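Local structure of adenosylmethionine-8-amino-7-oxononanoate aminotransferase (Methanocaldococcus jannaschii, 6ZHK) at residues Val231-Gly236 / Val263-Asp268; Leu267-Thr272 / Phe281-Glu286. The protein probably transfers the amino group of S-adenosyl-L-methionine to 8-amino-7-oxononanoate, a step of biotin biosynthesis, using pyridoxal 5'-phosphate as cofactor. All blocks are in the same frame, centred on the assembly; numbering follows the deposited sequence.

Contact 1: residues Val231-Gly236 / Val263-Asp268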
loop_
_atom_site.group_PDB
_atom_site.type_symbol
_atom_site.label_atom_id
_atom_site.label_comp_id
_atom_site.label_asym_id
_atom_site.label_seq_id
_atom_site.Cartn_x
_atom_site.Cartn_y
_atom_site.Cartn_z
ATOM N N VAL A 231 -22.377 -0.046 1.338
ATOM C CA VAL A 231 -22.469 1.347 0.939
ATOM C C VAL A 231 -21.185 1.983 1.478
ATOM O O VAL A 231 -20.790 1.667 2.583
ATOM C CB VAL A 231 -23.712 2.031 1.538
ATOM C CG1 VAL A 231 -23.557 3.559 1.406
ATOM C CG2 VAL A 231 -25.002 1.507 0.878
ATOM N N ILE A 232 -20.450 2.730 0.667
ATOM C CA ILE A 232 -19.208 3.354 1.105
ATOM C C ILE A 232 -19.280 4.825 0.719
ATOM O O ILE A 232 -19.764 5.146 -0.392
ATOM C CB ILE A 232 -17.961 2.645 0.552
ATOM C CG1 ILE A 232 -16.703 3.399 1.043
ATOM C CG2 ILE A 232 -18.021 2.602 -0.954
ATOM C CD1 ILE A 232 -15.372 2.701 0.661
ATOM N N LEU A 233 -18.909 5.693 1.676
ATOM C CA LEU A 233 -18.880 7.142 1.495
ATOM C C LEU A 233 -17.629 7.667 2.166
ATOM O O LEU A 233 -17.123 7.039 3.109
ATOM C CB LEU A 233 -20.104 7.764 2.245
ATOM C CG LEU A 233 -21.470 7.384 1.658
ATOM C CD1 LEU A 233 -22.611 8.029 2.466
ATOM C CD2 LEU A 233 -21.531 7.852 0.224
ATOM N N GLU A 234 -17.210 8.879 1.777
ATOM C CA GLU A 234 -16.162 9.610 2.508
ATOM C C GLU A 234 -16.717 10.226 3.807
ATOM O O GLU A 234 -17.921 10.374 3.953
ATOM C CB GLU A 234 -15.612 10.703 1.578
ATOM C CG GLU A 234 -14.753 10.116 0.437
ATOM C CD GLU A 234 -14.349 11.126 -0.631
ATOM O OE1 GLU A 234 -13.467 11.918 -0.342
ATOM O OE2 GLU A 234 -15.023 11.201 -1.697
ATOM N N GLY A 235 -15.836 10.683 4.713
ATOM C CA GLY A 235 -16.229 11.119 6.058
ATOM C C GLY A 235 -16.717 12.577 6.084
ATOM O O GLY A 235 -16.175 13.435 6.776
ATOM N N GLY A 236 -17.774 12.863 5.324
ATOM C CA GLY A 236 -18.484 14.112 5.574
ATOM C C GLY A 236 -18.060 15.180 4.591
ATOM O O GLY A 236 -18.675 16.264 4.538
ATOM N N VAL A 263 -27.511 -3.654 5.365
ATOM C CA VAL A 263 -26.329 -3.458 4.530
ATOM C C VAL A 263 -25.158 -2.907 5.365
ATOM O O VAL A 263 -25.336 -1.998 6.143
ATOM C CB VAL A 263 -26.629 -2.537 3.335
ATOM C CG1 VAL A 263 -25.367 -2.223 2.477
ATOM C CG2 VAL A 263 -27.808 -3.046 2.497
ATOM N N ILE A 264 -23.927 -3.405 5.155
ATOM C CA ILE A 264 -22.711 -2.855 5.785
ATOM C C ILE A 264 -22.453 -1.430 5.271
ATOM O O ILE A 264 -22.532 -1.145 4.061
ATOM C CB ILE A 264 -21.481 -3.762 5.524
ATOM C CG1 ILE A 264 -21.449 -4.927 6.518
ATOM C CG2 ILE A 264 -20.182 -2.953 5.651
ATOM C CD1 ILE A 264 -20.450 -6.017 6.093
ATOM N N PHE A 265 -22.120 -0.528 6.225
ATOM C CA PHE A 265 -21.787 0.839 5.858
ATOM C C PHE A 265 -20.307 1.053 6.159
ATOM O O PHE A 265 -19.865 0.851 7.299
ATOM C CB PHE A 265 -22.641 1.855 6.648
ATOM C CG PHE A 265 -22.339 3.310 6.334
ATOM C CD1 PHE A 265 -22.001 3.714 5.041
ATOM C CD2 PHE A 265 -22.398 4.287 7.319
ATOM C CE1 PHE A 265 -21.727 5.044 4.747
ATOM C CE2 PHE A 265 -22.102 5.627 7.036
ATOM C CZ PHE A 265 -21.778 5.999 5.747
ATOM N N ILE A 266 -19.519 1.409 5.105
ATOM C CA ILE A 266 -18.108 1.666 5.249
ATOM C C ILE A 266 -17.895 3.159 5.189
ATOM O O ILE A 266 -18.330 3.773 4.233
ATOM C CB ILE A 266 -17.355 0.984 4.080
ATOM C CG1 ILE A 266 -17.678 -0.519 4.071
ATOM C CG2 ILE A 266 -15.874 1.329 4.229
ATOM C CD1 ILE A 266 -16.842 -1.267 2.956
ATOM N N LEU A 267 -17.221 3.738 6.187
ATOM C CA LEU A 267 -16.925 5.167 6.104
ATOM C C LEU A 267 -15.421 5.305 5.912
ATOM O O LEU A 267 -14.608 4.799 6.696
ATOM C CB LEU A 267 -17.379 5.886 7.370
ATOM C CG LEU A 267 -17.460 7.411 7.298
ATOM C CD1 LEU A 267 -18.603 7.807 6.373
ATOM C CD2 LEU A 267 -17.678 8.008 8.717
ATOM N N ASP A 268 -15.059 6.016 4.816
ATOM C CA ASP A 268 -13.663 6.238 4.525
ATOM C C ASP A 268 -13.226 7.575 5.149
ATOM O O ASP A 268 -13.494 8.626 4.582
ATOM C CB ASP A 268 -13.458 6.227 3.005
ATOM C CG ASP A 268 -12.040 6.596 2.603
ATOM O OD1 ASP A 268 -11.242 6.932 3.509
ATOM O OD2 ASP A 268 -11.744 6.459 1.388
#
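Val-231 and Ile-266 share the shortest of four backbone hydrogen bonds here, Ile-266 N to Val-231 O at 2.8 Å. Val-231 N gives to Ile-264 O and Leu-233 N to Ile-266 O, so the odd residues of one strand bond between the even residues of the other; Asp-268 N continues the pattern to Leu-233 O at 2.9 Å. This is the parallel ladder expected of the seven-stranded sheet in the large domain of a fold-type I aminotransferase, its strand axes 20° apart. At its C-terminal end, Asp-268, a predicted cofactor-binding residue, is bonded to His-156, while Glu-234 accepts from Gly-239 and Tyr-155. On the face toward helix 250-261, the Phe-265 ring, swung out with CG anti to its backbone N (chi1 179°), brings CD1 edge-on to Val-231 O at 3.4 Å. Its CE1 meets Leu-233 CD1 at 3.9 Å, the two side chains crossing at about a right angle. Replacing the phenylalanine with an alanine would probably open a gap beside Val-231 CG1 and Leu-233 CD1, leaving both methyl groups without their ring neighbour. On the face toward helix 122-140, Ile-232 CD1 touches Ile-266 CG2 at 3.9 Å.

Contact 2: residues Leu267-Thr272 / Phe281-Glu286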
loop_
_atom_site.group_PDB
_atom_site.type_symbol
_atom_site.label_atom_id
_atom_site.label_comp_id
_atom_site.label_asym_id
_atom_site.label_seq_id
_atom_site.Cartn_x
_atom_site.Cartn_y
_atom_site.Cartn_z
ATOM N N LEU A 267 -17.221 3.738 6.187
ATOM C CA LEU A 267 -16.925 5.167 6.104
ATOM C C LEU A 267 -15.421 5.305 5.912
ATOM O O LEU A 267 -14.608 4.799 6.696
ATOM C CB LEU A 267 -17.379 5.886 7.370
ATOM C CG LEU A 267 -17.460 7.411 7.298
ATOM C CD1 LEU A 267 -18.603 7.807 6.373
ATOM C CD2 LEU A 267 -17.678 8.008 8.717
ATOM N N ASP A 268 -15.059 6.016 4.816
ATOM C CA ASP A 268 -13.663 6.238 4.525
ATOM C C ASP A 268 -13.226 7.575 5.149
ATOM O O ASP A 268 -13.494 8.626 4.582
ATOM C CB ASP A 268 -13.458 6.227 3.005
ATOM C CG ASP A 268 -12.040 6.596 2.603
ATOM O OD1 ASP A 268 -11.242 6.932 3.509
ATOM O OD2 ASP A 268 -11.744 6.459 1.388
ATOM N N GLU A 269 -12.547 7.519 6.301
ATOM C CA GLU A 269 -12.039 8.742 6.943
ATOM C C GLU A 269 -10.526 8.848 6.728
ATOM O O GLU A 269 -9.796 9.366 7.552
ATOM C CB GLU A 269 -12.450 8.741 8.413
ATOM C CG GLU A 269 -13.954 8.973 8.596
ATOM C CD GLU A 269 -14.277 9.836 9.812
ATOM O OE1 GLU A 269 -13.668 10.958 9.942
ATOM O OE2 GLU A 269 -15.102 9.383 10.661
ATOM N N VAL A 270 -10.041 8.369 5.572
ATOM C CA VAL A 270 -8.604 8.437 5.382
ATOM C C VAL A 270 -8.107 9.892 5.418
ATOM O O VAL A 270 -7.109 10.181 6.041
ATOM C CB VAL A 270 -8.156 7.689 4.107
ATOM C CG1 VAL A 270 -6.702 8.021 3.791
ATOM C CG2 VAL A 270 -8.330 6.180 4.298
ATOM N N ALA A 271 -8.865 10.816 4.843
ATOM C CA ALA A 271 -8.488 12.220 4.826
ATOM C C ALA A 271 -9.131 12.951 6.011
ATOM O O ALA A 271 -8.545 13.882 6.521
ATOM C CB ALA A 271 -8.948 12.822 3.502
ATOM N N THR A 272 -10.335 12.566 6.441
ATOM C CA THR A 272 -10.997 13.391 7.440
ATOM C C THR A 272 -10.585 13.054 8.866
ATOM O O THR A 272 -10.804 13.843 9.805
ATOM C CB THR A 272 -12.519 13.256 7.336
ATOM O OG1 THR A 272 -12.847 11.859 7.402
ATOM C CG2 THR A 272 -13.009 13.823 6.024
ATOM N N PHE A 281 -12.879 12.456 14.542
ATOM C CA PHE A 281 -13.360 11.670 13.402
ATOM C C PHE A 281 -14.745 12.186 13.079
ATOM O O PHE A 281 -15.481 12.572 14.003
ATOM C CB PHE A 281 -13.508 10.187 13.774
ATOM C CG PHE A 281 -12.222 9.583 14.264
ATOM C CD1 PHE A 281 -11.205 9.292 13.362
ATOM C CD2 PHE A 281 -12.013 9.352 15.623
ATOM C CE1 PHE A 281 -9.996 8.780 13.830
ATOM C CE2 PHE A 281 -10.819 8.809 16.099
ATOM C CZ PHE A 281 -9.795 8.539 15.191
ATOM N N PHE A 282 -15.073 12.222 11.782
ATOM C CA PHE A 282 -16.446 12.542 11.381
ATOM C C PHE A 282 -17.445 11.666 12.122
ATOM O O PHE A 282 -18.483 12.157 12.595
ATOM C CB PHE A 282 -16.657 12.511 9.869
ATOM C CG PHE A 282 -18.001 13.075 9.469
ATOM C CD1 PHE A 282 -18.210 14.446 9.400
ATOM C CD2 PHE A 282 -19.083 12.229 9.277
ATOM C CE1 PHE A 282 -19.468 14.952 9.049
ATOM C CE2 PHE A 282 -20.356 12.731 8.995
ATOM C CZ PHE A 282 -20.534 14.093 8.847
ATOM N N CYS A 283 -17.104 10.377 12.267
ATOM C CA CYS A 283 -18.028 9.439 12.913
ATOM C C CYS A 283 -18.158 9.627 14.436
ATOM O O CYS A 283 -18.974 8.922 15.043
ATOM C CB CYS A 283 -17.715 8.001 12.501
ATOM S SG CYS A 283 -16.153 7.411 13.160
ATOM N N ASP A 284 -17.435 10.602 15.046
ATOM C CA ASP A 284 -17.687 11.026 16.415
ATOM C C ASP A 284 -18.938 11.908 16.444
ATOM O O ASP A 284 -18.862 13.112 16.627
ATOM C CB ASP A 284 -16.578 11.906 17.013
ATOM C CG ASP A 284 -15.311 11.130 17.345
ATOM O OD1 ASP A 284 -15.388 9.879 17.482
ATOM O OD2 ASP A 284 -14.252 11.782 17.503
ATOM N N ASN A 285 -20.058 11.274 16.237
ATOM C CA ASN A 285 -21.315 11.919 15.915
ATOM C C ASN A 285 -22.304 11.159 16.767
ATOM O O ASN A 285 -22.285 9.930 16.757
ATOM C CB ASN A 285 -21.544 11.771 14.403
ATOM C CG ASN A 285 -22.922 12.161 13.936
ATOM O OD1 ASN A 285 -23.915 11.610 14.390
ATOM N ND2 ASN A 285 -22.978 13.032 12.959
ATOM N N GLU A 286 -23.079 11.870 17.604
ATOM C CA GLU A 286 -23.913 11.120 18.546
ATOM C C GLU A 286 -24.911 10.236 17.817
ATOM O O GLU A 286 -25.205 9.137 18.267
ATOM C CB GLU A 286 -24.708 12.002 19.530
ATOM C CG GLU A 286 -23.934 12.406 20.784
ATOM C CD GLU A 286 -22.897 11.441 21.359
ATOM O OE1 GLU A 286 -23.234 10.241 21.696
ATOM O OE2 GLU A 286 -21.732 11.890 21.479
#
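Glu-269 points its carboxylate into the backbone of a type I beta turn, Phe-281 to Asp-284, and takes up two successive N-H groups of it. This two-point grip ties the turn to the segment running on from strand 265-268, in the large domain of this class-III aminotransferase. Glu-269 OE1 accepts from Phe-282 N at 2.6 Å and Glu-269 OE2 from Cys-283 N at 2.8 Å, both on the syn side, the donors lying 16° and 25° out of the carboxylate plane. A bend at chi2 (-143°) carries the carboxylate over to the turn.

Glu-269 OE1 has a further donor, Thr-272 OG1, which approaches at 2.8 Å on the anti side. With both oxygens engaged and one of them doubly, the buried carboxylate is held against rotation, and the several donors would be expected to favour its ionised form. The Phe-282 side chain crosses that of Glu-269 at about a right angle, its ring plane steeply inclined to the carboxylate; Phe-282 CB lies beside Glu-269 OE1, and the ring leads away to pack on Ile-251 of helix 250-261. Leu-267 adds an apolar flank next to the polar grip, its CD2 sitting at the edge of the Phe-282 ring and meeting Cys-283 CB at 3.8 Å. On the other side of the turn, the Phe-281 ring packs edge-to-face with Phe-274, and Phe-281 CB comes within 3.6 Å of Glu-269 OE2.

Both contacts are buried, and both draw on strand 265-268, sharing Leu-267 and Asp-268, yet their chemistry differs. Contact 1 joins neighbouring strands of the central sheet through regular backbone bonds, with apolar side chains packed on both faces. Contact 2 takes up the C-terminal part of that strand and the residues after it and, lacking a ladder, relies on a carboxylate to tie down an irregular loop leading to helix 286-291. Their centres lie 9 Å apart and they touch directly: Gly-235 O of contact 1 packs against Phe-282 CB and Thr-272 CG2 of contact 2, each at 3.3 Å. Asp-268, predicted to bind the cofactor, belongs to both.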